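Local coordinates for endosialidase (Enterobacteria phage phi92, PDB 4HIZ), which cleaves polysialic acid chains from within, acting as an endosialidase on alpha2,8 and alpha2,9 linkages, at residues D481-Y486 with S519-I524; D88-Y93 with V474-V479; V57-T62 with E419-E424. All coordinates share one frame; numbering follows the deposited sequence.

Contact 1. Residues D481-Y486 with S519-I524; sequences DGWLYY and SYRLKI. With EDO (1,2-ethanediol), chain R.
Arg521 lays its guanidinium flat on the indole of Trp483, across two antiparallel neighbours of a four-stranded sheet. The sheet, with strands 71-75 and 473-480 at its ends, is consistent with a blade of the catalytic beta-propeller. Residues 483-486 and 519-523 run at 154° to each other. Main-chain bonds couple Leu484 with Leu522 and Tyr486 with Tyr520 in both directions. The bond from Leu522 N to Leu484 O is 2.8 Å long.

The tightly packed face carries Leu484, Tyr486, Tyr520 and Leu522. Leu484 and Leu522 pack on Tyr409 of strand 407-413. Tyr486 stacks its ring on Phe411, which Leu484 also touches. Leu484 CB also meets Ile524 CG2 at 3.7 Å.

On the other, looser face the Trp483, Arg521 and Lys523 end is partly exposed, while Tyr485 beside Arg521 is buried. Arg521 CZ sits 3.8 Å from the centroid of the six-membered ring of Trp483, a cation-pi contact, with the planes only 10° apart. Arg521 CD makes a CH-pi contact over the five-membered ring. The arginine chain starts extended and bends at chi3 (78°), which turns the guanidinium onto the indole. A salt bridge to Asp533 and a hydrogen bond to the carbonyl of Asp122 hold its two terminal nitrogens. Tyr485 lies alongside the arginine, its CE2 3.5 Å from Arg521 CG. Its hydroxyl also bonds to the carbonyl of Asp122. Lys523 NZ forms a salt bridge with Asp42 of the second subunit.

The exposed end is the turn at Asp481. There a 1,2-ethanediol, probably from the crystallisation liquor, gives a weak hydrogen bond from O2 to Asp481 OD2. At the strand end beside this turn, Ile524 N donates to Gly482 O at 3.0 Å, the nitrogen standing above the carbonyl plane.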
# COMPACT_ATOMS: atom_id res chain seq x y z
N ASP A 481 -16.78 22.92 10.65
CA ASP A 481 -18.24 22.94 10.53
C ASP A 481 -18.89 22.21 11.71
O ASP A 481 -18.61 22.53 12.88
CB ASP A 481 -18.68 22.38 9.15
CG ASP A 481 -18.11 23.21 7.98
OD1 ASP A 481 -18.33 24.45 7.97
OD2 ASP A 481 -17.40 22.66 7.10
N GLY A 482 -19.67 21.18 11.41
CA GLY A 482 -20.39 20.45 12.44
C GLY A 482 -19.67 19.30 13.11
O GLY A 482 -20.31 18.53 13.83
N TRP A 483 -18.36 19.21 12.92
CA TRP A 483 -17.58 18.15 13.54
C TRP A 483 -16.41 18.72 14.32
O TRP A 483 -15.73 19.66 13.88
CB TRP A 483 -16.99 17.24 12.45
CG TRP A 483 -17.92 16.38 11.67
CD1 TRP A 483 -18.16 16.45 10.32
CD2 TRP A 483 -18.66 15.26 12.16
NE1 TRP A 483 -19.02 15.43 9.94
CE2 TRP A 483 -19.36 14.70 11.06
CE3 TRP A 483 -18.83 14.70 13.44
CZ2 TRP A 483 -20.19 13.57 11.20
CZ3 TRP A 483 -19.67 13.58 13.58
CH2 TRP A 483 -20.34 13.03 12.46
N LEU A 484 -16.17 18.17 15.50
CA LEU A 484 -14.99 18.51 16.30
C LEU A 484 -14.05 17.28 16.26
O LEU A 484 -14.52 16.15 16.22
CB LEU A 484 -15.46 18.79 17.73
CG LEU A 484 -14.34 18.97 18.77
CD1 LEU A 484 -14.81 19.95 19.89
CD2 LEU A 484 -13.89 17.64 19.40
N TYR A 485 -12.74 17.51 16.24
CA TYR A 485 -11.74 16.43 16.15
C TYR A 485 -10.77 16.53 17.33
O TYR A 485 -10.13 17.57 17.52
CB TYR A 485 -10.92 16.54 14.86
CG TYR A 485 -11.82 16.54 13.64
CD1 TYR A 485 -12.41 17.73 13.18
CD2 TYR A 485 -12.09 15.36 12.94
CE1 TYR A 485 -13.26 17.76 12.09
CE2 TYR A 485 -12.92 15.39 11.84
CZ TYR A 485 -13.50 16.57 11.42
OH TYR A 485 -14.36 16.57 10.31
N TYR A 486 -10.68 15.45 18.10
CA TYR A 486 -9.58 15.32 19.06
C TYR A 486 -8.61 14.36 18.40
O TYR A 486 -8.95 13.19 18.17
CB TYR A 486 -10.09 14.77 20.39
CG TYR A 486 -9.00 14.34 21.40
CD1 TYR A 486 -7.92 15.15 21.69
CD2 TYR A 486 -9.08 13.10 22.07
CE1 TYR A 486 -6.97 14.81 22.62
CE2 TYR A 486 -8.13 12.72 23.01
CZ TYR A 486 -7.07 13.59 23.28
OH TYR A 486 -6.12 13.22 24.20
N SER A 519 -8.09 9.90 15.40
CA SER A 519 -8.97 11.07 15.44
C SER A 519 -10.34 10.67 15.98
O SER A 519 -10.98 9.75 15.43
CB SER A 519 -9.11 11.60 14.02
OG SER A 519 -10.12 12.60 13.96
N TYR A 520 -10.76 11.31 17.07
CA TYR A 520 -12.10 11.10 17.58
C TYR A 520 -12.94 12.24 17.03
O TYR A 520 -12.71 13.43 17.36
CB TYR A 520 -12.10 11.14 19.11
CG TYR A 520 -13.45 10.88 19.71
CD1 TYR A 520 -13.92 9.56 19.89
CD2 TYR A 520 -14.28 11.93 20.10
CE1 TYR A 520 -15.19 9.33 20.47
CE2 TYR A 520 -15.53 11.70 20.67
CZ TYR A 520 -15.97 10.42 20.87
OH TYR A 520 -17.22 10.24 21.46
N ARG A 521 -13.90 11.91 16.16
CA ARG A 521 -14.68 12.92 15.45
C ARG A 521 -16.07 12.95 16.10
O ARG A 521 -16.80 11.93 16.10
CB ARG A 521 -14.81 12.56 13.96
CG ARG A 521 -15.60 13.62 13.20
CD ARG A 521 -15.73 13.29 11.68
NE ARG A 521 -16.75 12.29 11.40
CZ ARG A 521 -17.20 12.04 10.16
NH1 ARG A 521 -16.64 12.65 9.12
NH2 ARG A 521 -18.16 11.14 9.95
N LEU A 522 -16.40 14.11 16.68
CA LEU A 522 -17.58 14.29 17.51
C LEU A 522 -18.56 15.28 16.88
O LEU A 522 -18.19 16.43 16.53
CB LEU A 522 -17.17 14.82 18.91
CG LEU A 522 -18.35 15.16 19.84
CD1 LEU A 522 -19.12 13.91 20.24
CD2 LEU A 522 -17.81 15.84 21.12
N LYS A 523 -19.82 14.87 16.72
CA LYS A 523 -20.87 15.77 16.21
C LYS A 523 -21.15 16.91 17.20
O LYS A 523 -21.42 16.67 18.38
CB LYS A 523 -22.15 14.95 15.95
CG LYS A 523 -23.39 15.76 15.60
CD LYS A 523 -24.48 14.77 15.16
CE LYS A 523 -25.77 15.46 14.73
NZ LYS A 523 -26.28 16.31 15.83
N ILE A 524 -21.09 18.15 16.71
CA ILE A 524 -21.27 19.30 17.60
C ILE A 524 -22.37 20.28 17.15
O ILE A 524 -22.64 21.26 17.84
CB ILE A 524 -19.93 20.12 17.81
CG1 ILE A 524 -19.36 20.53 16.44
CG2 ILE A 524 -18.94 19.31 18.73
CD1 ILE A 524 -18.25 21.53 16.48
C1 EDO R . -13.35 25.42 6.95
O1 EDO R . -12.29 25.72 6.04
C2 EDO R . -14.40 24.53 6.32
O2 EDO R . -15.66 24.85 6.91

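Contact 2. Residues D88-Y93 with V474-V479; sequences DKTFVY and VGSVCV. With NA (sodium ion), chain B; EDO (1,2-ethanediol), chain L.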
# COMPACT_ATOMS: atom_id res chain seq x y z
N ASP A 88 0.49 20.99 20.20
CA ASP A 88 -0.92 21.31 20.04
C ASP A 88 -0.96 22.13 18.74
O ASP A 88 -0.87 23.37 18.79
CB ASP A 88 -1.48 22.12 21.22
CG ASP A 88 -2.95 22.48 21.06
OD1 ASP A 88 -3.63 21.83 20.21
OD2 ASP A 88 -3.43 23.41 21.76
N LYS A 89 -1.07 21.44 17.61
CA LYS A 89 -0.75 22.00 16.29
C LYS A 89 -1.85 21.86 15.27
O LYS A 89 -1.70 22.36 14.15
CB LYS A 89 0.49 21.28 15.70
CG LYS A 89 1.78 21.49 16.54
CD LYS A 89 2.98 20.84 15.86
CE LYS A 89 2.94 19.27 16.02
NZ LYS A 89 3.33 18.85 17.47
N THR A 90 -2.93 21.14 15.59
CA THR A 90 -3.94 20.92 14.54
C THR A 90 -4.66 22.19 14.09
O THR A 90 -4.78 23.15 14.85
CB THR A 90 -4.99 19.86 14.93
OG1 THR A 90 -5.78 20.33 16.03
CG2 THR A 90 -4.33 18.51 15.25
N PHE A 91 -5.15 22.19 12.85
CA PHE A 91 -5.93 23.31 12.35
C PHE A 91 -6.69 22.89 11.10
O PHE A 91 -6.40 21.84 10.51
CB PHE A 91 -4.99 24.54 12.08
CG PHE A 91 -3.96 24.31 11.01
CD1 PHE A 91 -4.27 24.52 9.65
CD2 PHE A 91 -2.69 23.84 11.33
CE1 PHE A 91 -3.30 24.29 8.66
CE2 PHE A 91 -1.71 23.61 10.35
CZ PHE A 91 -2.01 23.83 9.00
N VAL A 92 -7.71 23.67 10.76
CA VAL A 92 -8.50 23.47 9.55
C VAL A 92 -8.34 24.72 8.69
O VAL A 92 -8.46 25.87 9.19
CB VAL A 92 -9.97 23.21 9.90
CG1 VAL A 92 -10.83 23.00 8.63
CG2 VAL A 92 -10.08 21.96 10.85
N TYR A 93 -8.02 24.52 7.42
CA TYR A 93 -7.86 25.66 6.51
C TYR A 93 -8.41 25.29 5.14
O TYR A 93 -8.02 24.23 4.59
CB TYR A 93 -6.38 26.07 6.39
CG TYR A 93 -6.19 27.34 5.56
CD1 TYR A 93 -6.37 28.61 6.15
CD2 TYR A 93 -5.78 27.26 4.23
CE1 TYR A 93 -6.19 29.75 5.36
CE2 TYR A 93 -5.60 28.39 3.43
CZ TYR A 93 -5.80 29.62 4.00
OH TYR A 93 -5.57 30.76 3.23
N VAL A 474 -1.24 13.23 24.32
CA VAL A 474 -0.39 14.31 23.80
C VAL A 474 -0.99 14.89 22.50
O VAL A 474 -0.31 15.01 21.47
CB VAL A 474 1.12 13.91 23.66
CG1 VAL A 474 1.76 13.76 25.09
CG2 VAL A 474 1.37 12.63 22.81
N GLY A 475 -2.27 15.25 22.59
CA GLY A 475 -3.10 15.51 21.41
C GLY A 475 -3.47 16.97 21.21
O GLY A 475 -2.87 17.90 21.78
N SER A 476 -4.47 17.15 20.35
CA SER A 476 -4.81 18.51 19.89
C SER A 476 -6.25 18.48 19.40
O SER A 476 -6.74 17.41 18.96
CB SER A 476 -3.84 18.84 18.76
OG SER A 476 -4.05 20.15 18.27
N VAL A 477 -6.95 19.61 19.48
CA VAL A 477 -8.35 19.67 19.05
C VAL A 477 -8.55 20.71 17.98
O VAL A 477 -8.04 21.85 18.10
CB VAL A 477 -9.27 20.01 20.27
CG1 VAL A 477 -10.74 20.35 19.82
CG2 VAL A 477 -9.23 18.81 21.29
N CYS A 478 -9.32 20.36 16.95
CA CYS A 478 -9.72 21.39 15.99
C CYS A 478 -11.17 21.13 15.55
O CYS A 478 -11.77 20.11 15.91
CB CYS A 478 -8.78 21.40 14.77
SG CYS A 478 -8.77 19.81 13.86
N VAL A 479 -11.74 22.07 14.78
CA VAL A 479 -13.15 21.96 14.41
C VAL A 479 -13.32 22.29 12.96
O VAL A 479 -12.70 23.24 12.45
CB VAL A 479 -13.99 22.97 15.27
CG1 VAL A 479 -15.44 23.11 14.76
CG2 VAL A 479 -14.00 22.51 16.74
NA NA B . -6.53 23.67 16.84
C1 EDO L . -9.78 25.73 12.74
O1 EDO L . -8.37 25.61 12.86
C2 EDO L . -10.51 25.66 14.09
O2 EDO L . -10.11 24.49 14.78
O HOH W 1 -6.18 22.23 20.36
O HOH W 2 -7.32 26.36 16.31
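Ser476 points its OG between Asp88 and Thr90, and this one oxygen takes part in three hydrogen bonds. It donates to Asp88 OD1 at 2.6 Å, nearly along the C-O axis of the carboxylate. It accepts from Thr90 N at 3.1 Å and from Thr90 OG1 at 2.8 Å. A chi1 of 66° turns the Thr90 hydroxyl to the serine. Asp88 OD2 is held by Lys353 in a salt bridge and by Ser294, so the carboxylate is probably fixed in its rotation.

The contact joins the edge strand 473-480 of one antiparallel sheet of the catalytic beta-propeller domain to the segment entering strand 91-93 of the next. The two strands do not pair directly. A sodium ion instead links strand 473-480 to the loop before strand 91-93, bound by Thr90 O and Val477 O, each at 2.7 Å, and by a water. Further along, a 1,2-ethanediol spans the backbones. Its O1 accepts from Val92 N, and its O2 from Val479 N, at 2.9 Å. Apolar contact is slight here: Val92 CG2 meets Cys478 SG at 3.9 Å. The same methyl also comes up against a carbonyl, 3.3 Å from Val479 O.

Contact 3. Residues V57-T62 with E419-E424; sequences VGQPLT and EWEGQE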
# COMPACT_ATOMS: atom_id res chain seq x y z
N VAL A 57 -12.13 4.98 45.05
CA VAL A 57 -13.17 5.56 45.89
C VAL A 57 -13.02 7.07 46.01
O VAL A 57 -11.92 7.57 46.23
CB VAL A 57 -13.17 4.93 47.29
CG1 VAL A 57 -14.15 5.67 48.20
CG2 VAL A 57 -13.54 3.45 47.19
N GLY A 58 -14.12 7.80 45.82
CA GLY A 58 -14.10 9.24 45.93
C GLY A 58 -13.80 9.94 44.62
O GLY A 58 -13.81 11.17 44.57
N GLN A 59 -13.51 9.17 43.57
CA GLN A 59 -13.19 9.75 42.26
C GLN A 59 -14.08 9.21 41.14
O GLN A 59 -13.64 8.39 40.31
CB GLN A 59 -11.69 9.55 41.93
CG GLN A 59 -10.80 10.30 42.92
CD GLN A 59 -9.36 10.39 42.48
OE1 GLN A 59 -9.08 10.88 41.38
NE2 GLN A 59 -8.42 9.95 43.34
N PRO A 60 -15.35 9.64 41.12
CA PRO A 60 -16.27 9.15 40.09
C PRO A 60 -15.88 9.65 38.69
O PRO A 60 -15.40 10.80 38.50
CB PRO A 60 -17.62 9.75 40.50
CG PRO A 60 -17.26 11.01 41.28
CD PRO A 60 -15.94 10.72 41.95
N LEU A 61 -16.04 8.76 37.72
CA LEU A 61 -15.84 9.06 36.32
C LEU A 61 -17.01 8.40 35.61
O LEU A 61 -17.62 7.45 36.15
CB LEU A 61 -14.51 8.45 35.83
CG LEU A 61 -13.27 9.00 36.56
CD1 LEU A 61 -12.04 8.16 36.25
CD2 LEU A 61 -13.05 10.48 36.11
N THR A 62 -17.33 8.88 34.41
CA THR A 62 -18.50 8.33 33.68
C THR A 62 -18.05 7.57 32.47
O THR A 62 -17.17 8.02 31.74
CB THR A 62 -19.46 9.49 33.29
OG1 THR A 62 -19.88 10.12 34.51
CG2 THR A 62 -20.68 8.97 32.50
N GLU A 419 -3.75 5.48 35.56
CA GLU A 419 -2.94 6.62 36.04
C GLU A 419 -3.75 7.90 36.17
O GLU A 419 -3.27 8.88 36.76
CB GLU A 419 -1.74 6.88 35.12
CG GLU A 419 -0.78 5.73 35.05
CD GLU A 419 0.43 6.01 34.17
OE1 GLU A 419 0.58 7.15 33.66
OE2 GLU A 419 1.27 5.10 34.02
N TRP A 420 -4.97 7.91 35.64
CA TRP A 420 -5.71 9.19 35.58
C TRP A 420 -6.01 9.78 36.97
O TRP A 420 -5.81 10.99 37.24
CB TRP A 420 -7.05 9.01 34.85
CG TRP A 420 -7.81 10.30 34.66
CD1 TRP A 420 -8.78 10.78 35.47
CD2 TRP A 420 -7.70 11.22 33.55
NE1 TRP A 420 -9.27 11.97 34.97
CE2 TRP A 420 -8.64 12.25 33.78
CE3 TRP A 420 -6.89 11.29 32.42
CZ2 TRP A 420 -8.78 13.35 32.91
CZ3 TRP A 420 -7.05 12.36 31.54
CH2 TRP A 420 -7.98 13.38 31.80
N GLU A 421 -6.52 8.93 37.85
CA GLU A 421 -6.98 9.41 39.15
C GLU A 421 -5.85 9.96 40.01
O GLU A 421 -4.71 9.47 39.99
CB GLU A 421 -7.68 8.27 39.91
CG GLU A 421 -9.02 7.79 39.27
CD GLU A 421 -8.89 6.65 38.26
OE1 GLU A 421 -7.79 6.44 37.68
OE2 GLU A 421 -9.94 5.98 38.06
N GLY A 422 -6.19 10.98 40.78
CA GLY A 422 -5.21 11.62 41.65
C GLY A 422 -4.62 10.62 42.62
O GLY A 422 -5.34 9.77 43.16
N GLN A 423 -3.31 10.75 42.82
CA GLN A 423 -2.48 9.95 43.71
C GLN A 423 -2.11 8.57 43.16
O GLN A 423 -1.21 7.93 43.70
CB GLN A 423 -3.07 9.83 45.14
CG GLN A 423 -3.27 11.18 45.88
CD GLN A 423 -1.96 11.84 46.32
OE1 GLN A 423 -0.89 11.24 46.24
NE2 GLN A 423 -2.04 13.10 46.78
N GLU A 424 -2.77 8.12 42.09
CA GLU A 424 -2.43 6.82 41.53
C GLU A 424 -1.02 6.79 41.00
O GLU A 424 -0.54 7.78 40.43
CB GLU A 424 -3.40 6.45 40.40
CG GLU A 424 -4.76 6.11 40.90
CD GLU A 424 -4.73 4.93 41.85
OE1 GLU A 424 -4.31 3.82 41.42
OE2 GLU A 424 -5.14 5.09 43.01
O HOH W 3 -12.12 6.27 39.55
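Gln59 uses both ends of its side-chain amide to grip the backbone of Gly422. The glycine sits in a type II beta turn, Glu421 to Glu424, within the loop that joins strands 407-413 and 435-442. Gln59 comes from the segment leading into strand 61-64. That strand belongs to the same mixed sheet as 407-413 and 435-442, so the contact ties the loop back to its own sheet. It also joins the N-terminal extension to the catalytic propeller sequence.

The direct hydrogen bonds form a pair. Gly422 N donates to Gln59 OE1 at 3.0 Å, on a lone pair in the amide plane, with a bent N-H...O angle of 143°. Gln59 NE2 donates to Gly422 O at 3.1 Å. This bond is straighter, at 162°, and also uses a lone pair. The two bonds fix which way round the amide lies. The glutamine chain is extended beyond CG, which carries the amide across to the turn.

The charged group is Glu421. Its OE1 forms salt bridges with Arg435 and Arg55. The carboxylate is therefore held from the sheet strand 435-442 and from the N-terminal segment together, and these charges probably favour its ionised state. A bend at chi2 (91°) sets Glu421 OE2 against a leucine methyl, 3.5 Å from Leu61 CD1.

Apolar contact is lighter. Leu61 CD1 approaches Trp420 CD1 at 4.3 Å, and Phe437 packs on both residues.

One water completes the contact. It donates to Gln59 O and to Glu421 OE2, each at 2.7 Å.

How the contacts relate
Contacts 1 and 2 share a sheet. Strands 473-480 and 483-490 follow each other in the chain and pair side by side, and Tyr485 N lies 2.8 Å from Cys478 O, probably hydrogen-bonded. Contact 1 is regular strand pairing, with one buried face and one face exposed in part. Contact 2 is buried and lies nearest the centre of the chain. It works at the sheet's edge, where hydroxyls, a carboxylate and a metal take the place of direct pairing. Contact 3 lies farther out, with its centre about 26 Å from that of contact 1, and touches neither of the others. Though largely buried, it depends on a side-chain amide, salt bridges and water around a loop.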